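Local coordinates for protein type II restriction enzyme AgeI (Thalassobius gelatinovorus, PDB 5DWA) that recognises the double-stranded DNA sequence 5'-ACCGGT-3' and cleaves after its A, as a type II restriction endonuclease of the PD-(D/E)XK class, at residues 32-37 and 74-80; 103-108 and 264-270; 112-118 and 141-147. All coordinates share one frame; numbering follows the deposited sequence. Where two conformers were deposited one is given.

From the N terminus, contact 1 comes first: residues 32-37, ending helix 22-36, meet residues 74-80, ending helix 63-78, and so close a mostly helical loop that contains helix 43-57. Helix 84-109 follows and carries residues 103-108, which wait until 264-270, near the C terminus, to form contact 2. Inside that long loop lies contact 3, where strand 113-117 pairs with strand 143-148. Contact 1 is thus in series with the other two, about 29 Å from each between centres, while contact 3 is nested within contact 2. Those two touch: Asn105 OD1 lies 2.7 Å from Leu115 N, probably a hydrogen bond, tying helix 84-109 to the edge of the mixed sheet.

Contact 1: residues 32-37 and 74-80; sequences FVPLVN and IYIREKI
Phe32 and Tyr75 meet with CZ of the phenylalanine at the edge of the tyrosine ring, in its plane, 4.0 Å from Tyr75 CD1. One face of the Phe32 ring is filled from its own helix by Val36 CG2, over the ring centre, while Ile74 CG2 approaches obliquely, 3.7 Å from Phe32 CD2. The same methyl touches Val33 CG2, so Ile74 sits against two successive residues of the facing helix. The guanidinium of Arg77 is met at its edge by Glu78 OE2: NE and NH2 both grip this oxygen in a side-on salt bridge, with Arg77 NE at 2.8 Å from Glu78 OE2. The other oxygen, OE1, rests on Val33 CG1.

The segments 32-36 and 74-78, inclined at 49°, draw together at their C-terminal ends. Here the Asn37 amide bridges two backbone groups at and just beyond the end of helix 63-78. Its ND2 donates to Glu78 O at 2.9 Å, from above the carbonyl plane, and its OD1 accepts from Ile80 N at 2.8 Å in a nearly straight bond (167°). The Lys79 chain bends at its second torsion (chi2 70°) and runs its CD past Val36 CG1; Lys79 NZ donates to Val36 O at 3.0 Å, almost in line with the C=O.

Tyr75 OH is bonded to Ser87 of the next helix, and both Tyr75 and Lys79 pack on a phosphate of the bound DNA. The two hydrogen bonds of the Asn37 amide fix its rotation, and the lysine charge would probably be steadied by the carbonyl end of helix 22-36, whose Val36 O takes its bond, as well as by the nearby phosphate.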
loop_
_atom_site.group_PDB
_atom_site.type_symbol
_atom_site.label_atom_id
_atom_site.label_comp_id
_atom_site.label_asym_id
_atom_site.label_seq_id
_atom_site.Cartn_x
_atom_site.Cartn_y
_atom_site.Cartn_z
ATOM N N PHE A 32 -8.392 -21.907 16.996
ATOM C CA PHE A 32 -8.421 -21.026 15.829
ATOM C C PHE A 32 -8.929 -21.699 14.549
ATOM O O PHE A 32 -9.736 -21.119 13.830
ATOM C CB PHE A 32 -7.018 -20.455 15.611
ATOM C CG PHE A 32 -6.893 -19.510 14.443
ATOM C CD1 PHE A 32 -7.793 -18.473 14.253
ATOM C CD2 PHE A 32 -5.827 -19.640 13.560
ATOM C CE1 PHE A 32 -7.646 -17.593 13.188
ATOM C CE2 PHE A 32 -5.671 -18.767 12.496
ATOM C CZ PHE A 32 -6.577 -17.749 12.303
ATOM N N VAL A 33 -8.468 -22.915 14.267
ATOM C CA VAL A 33 -8.849 -23.589 13.027
ATOM C C VAL A 33 -10.367 -23.616 12.799
ATOM O O VAL A 33 -10.821 -23.253 11.714
ATOM C CB VAL A 33 -8.294 -25.031 12.966
ATOM C CG1 VAL A 33 -8.947 -25.808 11.830
ATOM C CG2 VAL A 33 -6.779 -25.009 12.795
ATOM N N PRO A 34 -11.162 -24.009 13.817
ATOM C CA PRO A 34 -12.604 -24.055 13.542
ATOM C C PRO A 34 -13.238 -22.685 13.310
ATOM O O PRO A 34 -14.388 -22.618 12.880
ATOM C CB PRO A 34 -13.189 -24.699 14.809
ATOM C CG PRO A 34 -12.053 -25.357 15.485
ATOM C CD PRO A 34 -10.859 -24.503 15.171
ATOM N N LEU A 35 -12.501 -21.611 13.585
ATOM C CA LEU A 35 -13.034 -20.265 13.425
ATOM C C LEU A 35 -12.785 -19.711 12.026
ATOM O O LEU A 35 -13.465 -18.776 11.598
ATOM C CB LEU A 35 -12.418 -19.315 14.457
ATOM C CG LEU A 35 -12.572 -19.685 15.932
ATOM C CD1 LEU A 35 -11.945 -18.601 16.810
ATOM C CD2 LEU A 35 -14.041 -19.884 16.286
ATOM N N VAL A 36 -11.796 -20.275 11.334
ATOM C CA VAL A 36 -11.316 -19.711 10.070
ATOM C C VAL A 36 -12.418 -19.685 9.012
ATOM O O VAL A 36 -12.552 -18.720 8.258
ATOM C CB VAL A 36 -10.097 -20.498 9.542
ATOM C CG1 VAL A 36 -9.697 -20.032 8.143
ATOM C CG2 VAL A 36 -8.924 -20.357 10.498
ATOM N N ASN A 37 -13.226 -20.741 8.984
ATOM C CA ASN A 37 -14.306 -20.851 8.013
ATOM C C ASN A 37 -15.672 -20.945 8.676
ATOM O O ASN A 37 -16.632 -21.394 8.052
ATOM C CB ASN A 37 -14.090 -22.070 7.112
ATOM C CG ASN A 37 -12.753 -22.037 6.390
ATOM O OD1 ASN A 37 -12.548 -21.233 5.483
ATOM N ND2 ASN A 37 -11.844 -22.919 6.784
ATOM N N ILE A 74 -1.561 -20.786 9.717
ATOM C CA ILE A 74 -2.737 -21.621 9.866
ATOM C C ILE A 74 -3.878 -21.089 8.996
ATOM O O ILE A 74 -4.567 -21.852 8.326
ATOM C CB ILE A 74 -3.181 -21.711 11.342
ATOM C CG1 ILE A 74 -2.136 -22.487 12.151
ATOM C CG2 ILE A 74 -4.528 -22.386 11.452
ATOM C CD1 ILE A 74 -2.433 -22.582 13.634
ATOM N N TYR A 75 -4.071 -19.770 9.006
ATOM C CA TYR A 75 -5.114 -19.157 8.197
ATOM C C TYR A 75 -4.908 -19.466 6.712
ATOM O O TYR A 75 -5.834 -19.896 6.021
ATOM C CB TYR A 75 -5.147 -17.645 8.444
ATOM C CG TYR A 75 -6.330 -16.950 7.818
ATOM C CD1 TYR A 75 -7.493 -16.744 8.549
ATOM C CD2 TYR A 75 -6.288 -16.490 6.504
ATOM C CE1 TYR A 75 -8.587 -16.116 7.997
ATOM C CE2 TYR A 75 -7.380 -15.843 5.936
ATOM C CZ TYR A 75 -8.529 -15.660 6.694
ATOM O OH TYR A 75 -9.636 -15.032 6.172
ATOM N N ILE A 76 -3.689 -19.253 6.227
ATOM C CA ILE A 76 -3.360 -19.540 4.834
ATOM C C ILE A 76 -3.607 -21.011 4.461
ATOM O O ILE A 76 -4.073 -21.301 3.356
ATOM C CB ILE A 76 -1.885 -19.158 4.537
ATOM C CG1 ILE A 76 -1.699 -17.643 4.641
ATOM C CG2 ILE A 76 -1.448 -19.666 3.163
ATOM C CD1 ILE A 76 -2.591 -16.853 3.720
ATOM N N ARG A 77 -3.318 -21.930 5.381
ATOM C CA ARG A 77 -3.520 -23.357 5.128
ATOM C C ARG A 77 -4.991 -23.735 5.120
ATOM O O ARG A 77 -5.440 -24.540 4.298
ATOM C CB ARG A 77 -2.799 -24.194 6.183
ATOM C CG ARG A 77 -2.977 -25.708 5.979
ATOM C CD ARG A 77 -2.360 -26.529 7.100
ATOM N NE ARG A 77 -3.159 -26.505 8.322
ATOM C CZ ARG A 77 -2.672 -26.192 9.518
ATOM N NH1 ARG A 77 -1.393 -25.872 9.647
ATOM N NH2 ARG A 77 -3.460 -26.198 10.585
ATOM N N GLU A 78 -5.743 -23.144 6.038
ATOM C CA GLU A 78 -7.096 -23.607 6.314
ATOM C C GLU A 78 -8.223 -22.886 5.583
ATOM O O GLU A 78 -9.314 -23.432 5.440
ATOM C CB GLU A 78 -7.354 -23.536 7.817
ATOM C CG GLU A 78 -6.440 -24.429 8.628
ATOM C CD GLU A 78 -6.806 -25.898 8.485
ATOM O OE1 GLU A 78 -7.969 -26.182 8.135
ATOM O OE2 GLU A 78 -5.933 -26.752 8.725
ATOM N N LYS A 79 -7.986 -21.660 5.122
ATOM C CA LYS A 79 -9.065 -20.882 4.523
ATOM C C LYS A 79 -9.625 -21.540 3.254
ATOM O O LYS A 79 -8.884 -21.861 2.330
ATOM C CB LYS A 79 -8.581 -19.457 4.212
ATOM C CG LYS A 79 -9.699 -18.498 3.857
ATOM C CD LYS A 79 -10.561 -18.192 5.077
ATOM C CE LYS A 79 -11.655 -17.175 4.792
ATOM N NZ LYS A 79 -12.271 -16.687 6.064
ATOM N N ILE A 80 -10.940 -21.730 3.221
ATOM C CA ILE A 80 -11.593 -22.393 2.094
ATOM C C ILE A 80 -12.455 -21.430 1.276
ATOM O O ILE A 80 -13.097 -20.537 1.824
ATOM C CB ILE A 80 -12.478 -23.572 2.585
ATOM C CG1 ILE A 80 -11.634 -24.570 3.377
ATOM C CG2 ILE A 80 -13.158 -24.275 1.421
ATOM C CD1 ILE A 80 -10.469 -25.129 2.601
#

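Contact 2: residues 103-108 and 264-270; sequences RYNPVL and GQDDEFT
Tyr104 lies at the centre of the tight part. Phe269 brings its edge over one face, with CD2 above the ring centre and 3.5 Å from Tyr104 CZ, an edge-to-face pair whose planes stand at 59°; Arg103 CD covers the opposite face. Thr270 CG2 comes in obliquely, 3.5 Å from Tyr104 CD1, and also reaches Leu108 CD2. Val107 is buried here too, CG2 lying 3.6 Å from Gln265 O and CG1 against Asp266 and Thr270. At the ring's edge the tyrosine hydroxyl donates to the syn lone pair of Asp267 OD2, Tyr104 OH to OD2 being a short 2.6 Å, and it is bonded to Tyr240 OH as well. A phenylalanine in place of Tyr104 would probably leave Asp267 OD2 without this donor and Tyr240 without its hydroxyl mate.

Asp267 is also the N-cap of helix 268-277. With chi1 at 60°, its carboxylate turns back over the first turn, and Asp267 OD1 accepts from Thr270 N at 3.0 Å. Thr270 OG1 accepts from Asp267 N, completing a capping box.

Gly264, Gln265 and Asp266 form the open, exposed side. Arg103, modelled in two conformers, pins this loop in the one described: it grips Gln265 O end-on with NH1 and NH2, Arg103 NH2 at 2.9 Å from Gln265 O, while NE turns to Phe262 O. A water links NH2 to Asp267 OD2.

The contact thus fixes the start of the C-terminal helix 268-277 to helix 84-109, where Tyr104 and Leu108 also touch strand 113-117. In that same conformer Arg103 NH2 lies 3.5 Å from Asp267 OD2, well out of the guanidinium plane, a meeting of charges alone; with the tyrosine hydroxyl and the helix N terminus, it might help stabilise the aspartate as an anion.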
loop_
_atom_site.group_PDB
_atom_site.type_symbol
_atom_site.label_atom_id
_atom_site.label_comp_id
_atom_site.label_asym_id
_atom_site.label_seq_id
_atom_site.Cartn_x
_atom_site.Cartn_y
_atom_site.Cartn_z
ATOM N N ARG A 103 -7.937 -6.405 24.191
ATOM C CA ARG A 103 -6.899 -6.569 25.204
ATOM C C ARG A 103 -6.826 -5.381 26.155
ATOM O O ARG A 103 -6.661 -5.563 27.363
ATOM C CB ARG A 103 -5.531 -6.791 24.547
ATOM C CG ARG A 103 -4.384 -7.014 25.533
ATOM C CD ARG A 103 -3.578 -5.738 25.734
ATOM N NE ARG A 103 -2.428 -5.911 26.623
ATOM C CZ ARG A 103 -2.426 -5.606 27.917
ATOM N NH1 ARG A 103 -3.520 -5.119 28.489
ATOM N NH2 ARG A 103 -1.331 -5.790 28.641
ATOM N N TYR A 104 -6.932 -4.170 25.614
ATOM C CA TYR A 104 -6.698 -2.982 26.420
ATOM C C TYR A 104 -7.901 -2.351 27.098
ATOM O O TYR A 104 -7.730 -1.725 28.137
ATOM C CB TYR A 104 -5.999 -1.933 25.560
ATOM C CG TYR A 104 -4.533 -2.231 25.407
ATOM C CD1 TYR A 104 -3.706 -2.267 26.517
ATOM C CD2 TYR A 104 -3.974 -2.487 24.160
ATOM C CE1 TYR A 104 -2.356 -2.541 26.400
ATOM C CE2 TYR A 104 -2.623 -2.755 24.033
ATOM C CZ TYR A 104 -1.818 -2.780 25.157
ATOM O OH TYR A 104 -0.471 -3.044 25.048
ATOM N N ASN A 105 -9.099 -2.486 26.539
ATOM C CA ASN A 105 -10.237 -1.800 27.148
ATOM C C ASN A 105 -10.530 -2.188 28.602
ATOM O O ASN A 105 -10.868 -1.310 29.387
ATOM C CB ASN A 105 -11.496 -1.974 26.296
ATOM C CG ASN A 105 -11.681 -0.818 25.323
ATOM O OD1 ASN A 105 -10.877 0.104 25.307
ATOM N ND2 ASN A 105 -12.733 -0.859 24.520
ATOM N N PRO A 106 -10.388 -3.477 28.974
ATOM C CA PRO A 106 -10.631 -3.778 30.393
ATOM C C PRO A 106 -9.707 -3.017 31.353
ATOM O O PRO A 106 -10.168 -2.512 32.378
ATOM C CB PRO A 106 -10.377 -5.286 30.475
ATOM C CG PRO A 106 -10.692 -5.789 29.113
ATOM C CD PRO A 106 -10.223 -4.707 28.176
ATOM N N VAL A 107 -8.424 -2.930 31.023
ATOM C CA VAL A 107 -7.460 -2.257 31.879
ATOM C C VAL A 107 -7.640 -0.744 31.830
ATOM O O VAL A 107 -7.545 -0.060 32.849
ATOM C CB VAL A 107 -6.017 -2.635 31.482
ATOM C CG1 VAL A 107 -5.001 -1.836 32.286
ATOM C CG2 VAL A 107 -5.803 -4.129 31.672
ATOM N N LEU A 108 -7.921 -0.220 30.644
ATOM C CA LEU A 108 -8.082 1.216 30.473
ATOM C C LEU A 108 -9.366 1.739 31.130
ATOM O O LEU A 108 -9.413 2.888 31.570
ATOM C CB LEU A 108 -8.056 1.571 28.989
ATOM C CG LEU A 108 -6.689 1.421 28.331
ATOM C CD1 LEU A 108 -6.817 1.650 26.841
ATOM C CD2 LEU A 108 -5.704 2.400 28.956
ATOM N N GLY A 264 -1.368 -9.465 29.331
ATOM C CA GLY A 264 -1.064 -8.902 30.635
ATOM C C GLY A 264 -2.152 -7.957 31.118
ATOM O O GLY A 264 -3.262 -7.946 30.583
ATOM N N GLN A 265 -1.830 -7.173 32.144
ATOM C CA GLN A 265 -2.716 -6.118 32.633
ATOM C C GLN A 265 -2.182 -4.751 32.221
ATOM O O GLN A 265 -2.256 -4.381 31.051
ATOM C CB GLN A 265 -2.864 -6.197 34.152
ATOM C CG GLN A 265 -3.729 -7.354 34.627
ATOM C CD GLN A 265 -5.181 -7.195 34.222
ATOM O OE1 GLN A 265 -5.866 -6.284 34.679
ATOM N NE2 GLN A 265 -5.653 -8.080 33.354
ATOM N N ASP A 266 -1.649 -4.001 33.181
ATOM C CA ASP A 266 -1.007 -2.726 32.881
ATOM C C ASP A 266 0.326 -2.944 32.173
ATOM O O ASP A 266 1.047 -3.898 32.479
ATOM C CB ASP A 266 -0.786 -1.918 34.163
ATOM C CG ASP A 266 -2.082 -1.516 34.828
ATOM O OD1 ASP A 266 -2.395 -0.308 34.837
ATOM O OD2 ASP A 266 -2.794 -2.409 35.336
ATOM N N ASP A 267 0.650 -2.072 31.220
ATOM C CA ASP A 267 1.961 -2.106 30.578
ATOM C C ASP A 267 2.406 -0.697 30.192
ATOM O O ASP A 267 1.788 0.285 30.602
ATOM C CB ASP A 267 1.957 -3.037 29.353
ATOM C CG ASP A 267 0.963 -2.617 28.275
ATOM O OD1 ASP A 267 0.352 -1.537 28.375
ATOM O OD2 ASP A 267 0.800 -3.378 27.299
ATOM N N GLU A 268 3.482 -0.595 29.420
ATOM C CA GLU A 268 3.991 0.715 29.029
ATOM C C GLU A 268 2.959 1.525 28.248
ATOM O O GLU A 268 2.908 2.748 28.375
ATOM C CB GLU A 268 5.273 0.571 28.215
ATOM C CG GLU A 268 6.471 0.170 29.054
ATOM C CD GLU A 268 7.780 0.418 28.342
ATOM O OE1 GLU A 268 8.021 -0.222 27.298
ATOM O OE2 GLU A 268 8.563 1.264 28.822
ATOM N N PHE A 269 2.133 0.849 27.454
ATOM C CA PHE A 269 1.107 1.537 26.674
ATOM C C PHE A 269 0.028 2.142 27.573
ATOM O O PHE A 269 -0.308 3.324 27.437
ATOM C CB PHE A 269 0.476 0.589 25.648
ATOM C CG PHE A 269 -0.674 1.197 24.885
ATOM C CD1 PHE A 269 -0.462 2.258 24.020
ATOM C CD2 PHE A 269 -1.966 0.713 25.039
ATOM C CE1 PHE A 269 -1.516 2.822 23.314
ATOM C CE2 PHE A 269 -3.024 1.278 24.338
ATOM C CZ PHE A 269 -2.794 2.329 23.469
ATOM N N THR A 270 -0.503 1.347 28.499
ATOM C CA THR A 270 -1.546 1.851 29.391
ATOM C C THR A 270 -0.976 2.916 30.333
ATOM O O THR A 270 -1.617 3.937 30.574
ATOM C CB THR A 270 -2.214 0.723 30.202
ATOM O OG1 THR A 270 -1.267 0.116 31.092
ATOM C CG2 THR A 270 -2.778 -0.329 29.266
HETATM O O HOH W 1 1.342 -5.924 27.560
#

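Contact 3: residues 112-118 and 141-147; sequences GIRLTAL and VDVMIEK
Leu115 rides between two side chains of the facing strand: its CB lies 3.8 Å from Val143 CG1, and its CD2 lies alongside Ile145, 3.8 Å from Ile145 CG1. Ile145 CG2 in turn sits in the notch bordered by Leu115 CD2 and Ile113 CG2. At the far end of this face the small Ala117 faces Val143, where the strands draw closest, CA to CA 4.2 Å; with chi1 at 180°, Val143 CG1 is laid against Thr116 O.

On the other face, Met144 runs alongside Thr116, its chain extended beyond CG until CE touches Thr116 CB at 3.9 Å. Leu118 crosses the methionine at about a right angle, laying CD2 on Met144 CB as its N bonds to Asp142 O. Beyond them, Arg114 and Glu146 lie side by side. The arginine chain bends at its third torsion and sets Arg114 NH2 2.9 Å from Glu146 OE1, which lies in the guanidinium plane although the nitrogen stands above the carboxylate plane; NE adds a weak bond. A water on this face donates to Arg114 O and Glu146 OE1 and accepts from Thr116 OG1. Asp155 and Glu157 also pair with Arg114, and Arg129 with Glu146.

Antiparallel backbone bonds join Arg114 with Glu146 and Thr116 with Met144. Strand 113-117, outermost within this chain, and strand 143-148, which sits between it and strand 159-168, form the antiparallel edge of the mixed sheet of this PD-(D/E)XK nuclease, with a classic beta bulge where Asp142 and Val143 both face Ile165. Helix 84-109 covers the Ile113 and Leu115 face through Tyr104 and Leu108, whereas helix 123-130 packs against Leu118 and Met144.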
loop_
_atom_site.group_PDB
_atom_site.type_symbol
_atom_site.label_atom_id
_atom_site.label_comp_id
_atom_site.label_asym_id
_atom_site.label_seq_id
_atom_site.Cartn_x
_atom_site.Cartn_y
_atom_site.Cartn_z
ATOM N N GLY A 112 -10.951 5.344 33.158
ATOM C CA GLY A 112 -11.889 6.100 32.346
ATOM C C GLY A 112 -11.467 6.295 30.899
ATOM O O GLY A 112 -11.921 7.225 30.227
ATOM N N ILE A 113 -10.602 5.413 30.413
ATOM C CA ILE A 113 -10.106 5.495 29.046
ATOM C C ILE A 113 -10.696 4.352 28.239
ATOM O O ILE A 113 -10.861 3.243 28.751
ATOM C CB ILE A 113 -8.567 5.463 29.009
ATOM C CG1 ILE A 113 -7.999 6.638 29.802
ATOM C CG2 ILE A 113 -8.037 5.502 27.568
ATOM C CD1 ILE A 113 -6.563 6.440 30.228
ATOM N N ARG A 114 -11.031 4.626 26.981
ATOM C CA ARG A 114 -11.702 3.650 26.142
ATOM C C ARG A 114 -11.253 3.737 24.696
ATOM O O ARG A 114 -11.161 4.831 24.140
ATOM C CB ARG A 114 -13.220 3.835 26.222
ATOM C CG ARG A 114 -14.015 2.768 25.470
ATOM C CD ARG A 114 -15.514 3.021 25.581
ATOM N NE ARG A 114 -15.910 4.275 24.948
ATOM C CZ ARG A 114 -17.087 4.864 25.137
ATOM N NH1 ARG A 114 -17.982 4.308 25.944
ATOM N NH2 ARG A 114 -17.373 6.000 24.515
ATOM N N LEU A 115 -10.960 2.578 24.113
ATOM C CA LEU A 115 -10.639 2.452 22.697
ATOM C C LEU A 115 -11.844 1.974 21.892
ATOM O O LEU A 115 -12.621 1.141 22.349
ATOM C CB LEU A 115 -9.490 1.460 22.504
ATOM C CG LEU A 115 -8.210 1.677 23.317
ATOM C CD1 LEU A 115 -7.192 0.609 22.973
ATOM C CD2 LEU A 115 -7.614 3.070 23.099
ATOM N N THR A 116 -11.955 2.461 20.664
ATOM C CA THR A 116 -13.007 2.036 19.762
ATOM C C THR A 116 -12.447 1.901 18.347
ATOM O O THR A 116 -11.922 2.870 17.797
ATOM C CB THR A 116 -14.173 3.032 19.748
ATOM O OG1 THR A 116 -14.669 3.211 21.082
ATOM C CG2 THR A 116 -15.292 2.525 18.852
ATOM N N ALA A 117 -12.544 0.709 17.764
ATOM C CA ALA A 117 -12.089 0.499 16.382
ATOM C C ALA A 117 -13.023 1.223 15.425
ATOM O O ALA A 117 -14.247 1.140 15.559
ATOM C CB ALA A 117 -12.017 -0.988 16.050
ATOM N N LEU A 118 -12.448 1.957 14.475
ATOM C CA LEU A 118 -13.266 2.776 13.585
ATOM C C LEU A 118 -13.603 1.984 12.323
ATOM O O LEU A 118 -13.054 2.210 11.246
ATOM C CB LEU A 118 -12.561 4.095 13.256
ATOM C CG LEU A 118 -12.282 4.973 14.480
ATOM C CD1 LEU A 118 -11.552 6.246 14.086
ATOM C CD2 LEU A 118 -13.592 5.299 15.188
ATOM N N VAL A 141 -6.541 6.744 10.204
ATOM C CA VAL A 141 -6.399 6.490 11.633
ATOM C C VAL A 141 -7.397 5.386 11.941
ATOM O O VAL A 141 -8.469 5.342 11.337
ATOM C CB VAL A 141 -6.635 7.766 12.473
ATOM C CG1 VAL A 141 -8.043 8.305 12.281
ATOM C CG2 VAL A 141 -6.332 7.504 13.937
ATOM N N ASP A 142 -7.045 4.479 12.846
ATOM C CA ASP A 142 -7.780 3.218 12.951
ATOM C C ASP A 142 -8.653 3.050 14.188
ATOM O O ASP A 142 -9.767 2.548 14.095
ATOM C CB ASP A 142 -6.775 2.067 12.864
ATOM C CG ASP A 142 -5.892 2.184 11.648
ATOM O OD1 ASP A 142 -6.445 2.352 10.543
ATOM O OD2 ASP A 142 -4.658 2.153 11.797
ATOM N N VAL A 143 -8.132 3.433 15.341
ATOM C CA VAL A 143 -8.835 3.212 16.596
ATOM C C VAL A 143 -8.874 4.540 17.351
ATOM O O VAL A 143 -7.852 5.210 17.492
ATOM C CB VAL A 143 -8.147 2.117 17.444
ATOM C CG1 VAL A 143 -8.879 1.901 18.753
ATOM C CG2 VAL A 143 -7.986 0.800 16.658
ATOM N N MET A 144 -10.041 4.957 17.819
ATOM C CA MET A 144 -10.070 6.223 18.538
ATOM C C MET A 144 -9.859 5.986 20.030
ATOM O O MET A 144 -10.140 4.900 20.544
ATOM C CB MET A 144 -11.368 6.994 18.250
ATOM C CG MET A 144 -12.586 6.608 19.041
ATOM S SD MET A 144 -13.920 7.820 18.798
ATOM C CE MET A 144 -15.312 6.727 19.016
ATOM N N ILE A 145 -9.289 6.989 20.692
ATOM C CA ILE A 145 -9.059 6.956 22.129
ATOM C C ILE A 145 -9.936 8.021 22.754
ATOM O O ILE A 145 -9.937 9.165 22.283
ATOM C CB ILE A 145 -7.588 7.218 22.505
ATOM C CG1 ILE A 145 -6.632 6.384 21.643
ATOM C CG2 ILE A 145 -7.366 6.959 23.999
ATOM C CD1 ILE A 145 -5.180 6.840 21.761
ATOM N N GLU A 146 -10.677 7.635 23.792
ATOM C CA GLU A 146 -11.569 8.549 24.503
ATOM C C GLU A 146 -11.296 8.517 25.995
ATOM O O GLU A 146 -10.823 7.514 26.529
ATOM C CB GLU A 146 -13.029 8.193 24.244
ATOM C CG GLU A 146 -13.495 8.414 22.819
ATOM C CD GLU A 146 -14.912 7.930 22.607
ATOM O OE1 GLU A 146 -15.174 6.729 22.832
ATOM O OE2 GLU A 146 -15.774 8.753 22.233
ATOM N N LYS A 147 -11.630 9.615 26.664
ATOM C CA LYS A 147 -11.444 9.739 28.102
ATOM C C LYS A 147 -12.726 10.272 28.717
ATOM O O LYS A 147 -13.252 11.285 28.268
ATOM C CB LYS A 147 -10.271 10.669 28.410
ATOM C CG LYS A 147 -10.175 11.128 29.859
ATOM C CD LYS A 147 -9.501 10.093 30.735
ATOM C CE LYS A 147 -9.255 10.635 32.136
ATOM N NZ LYS A 147 -8.376 9.726 32.922
HETATM O O HOH W 2 -13.249 5.027 22.471
#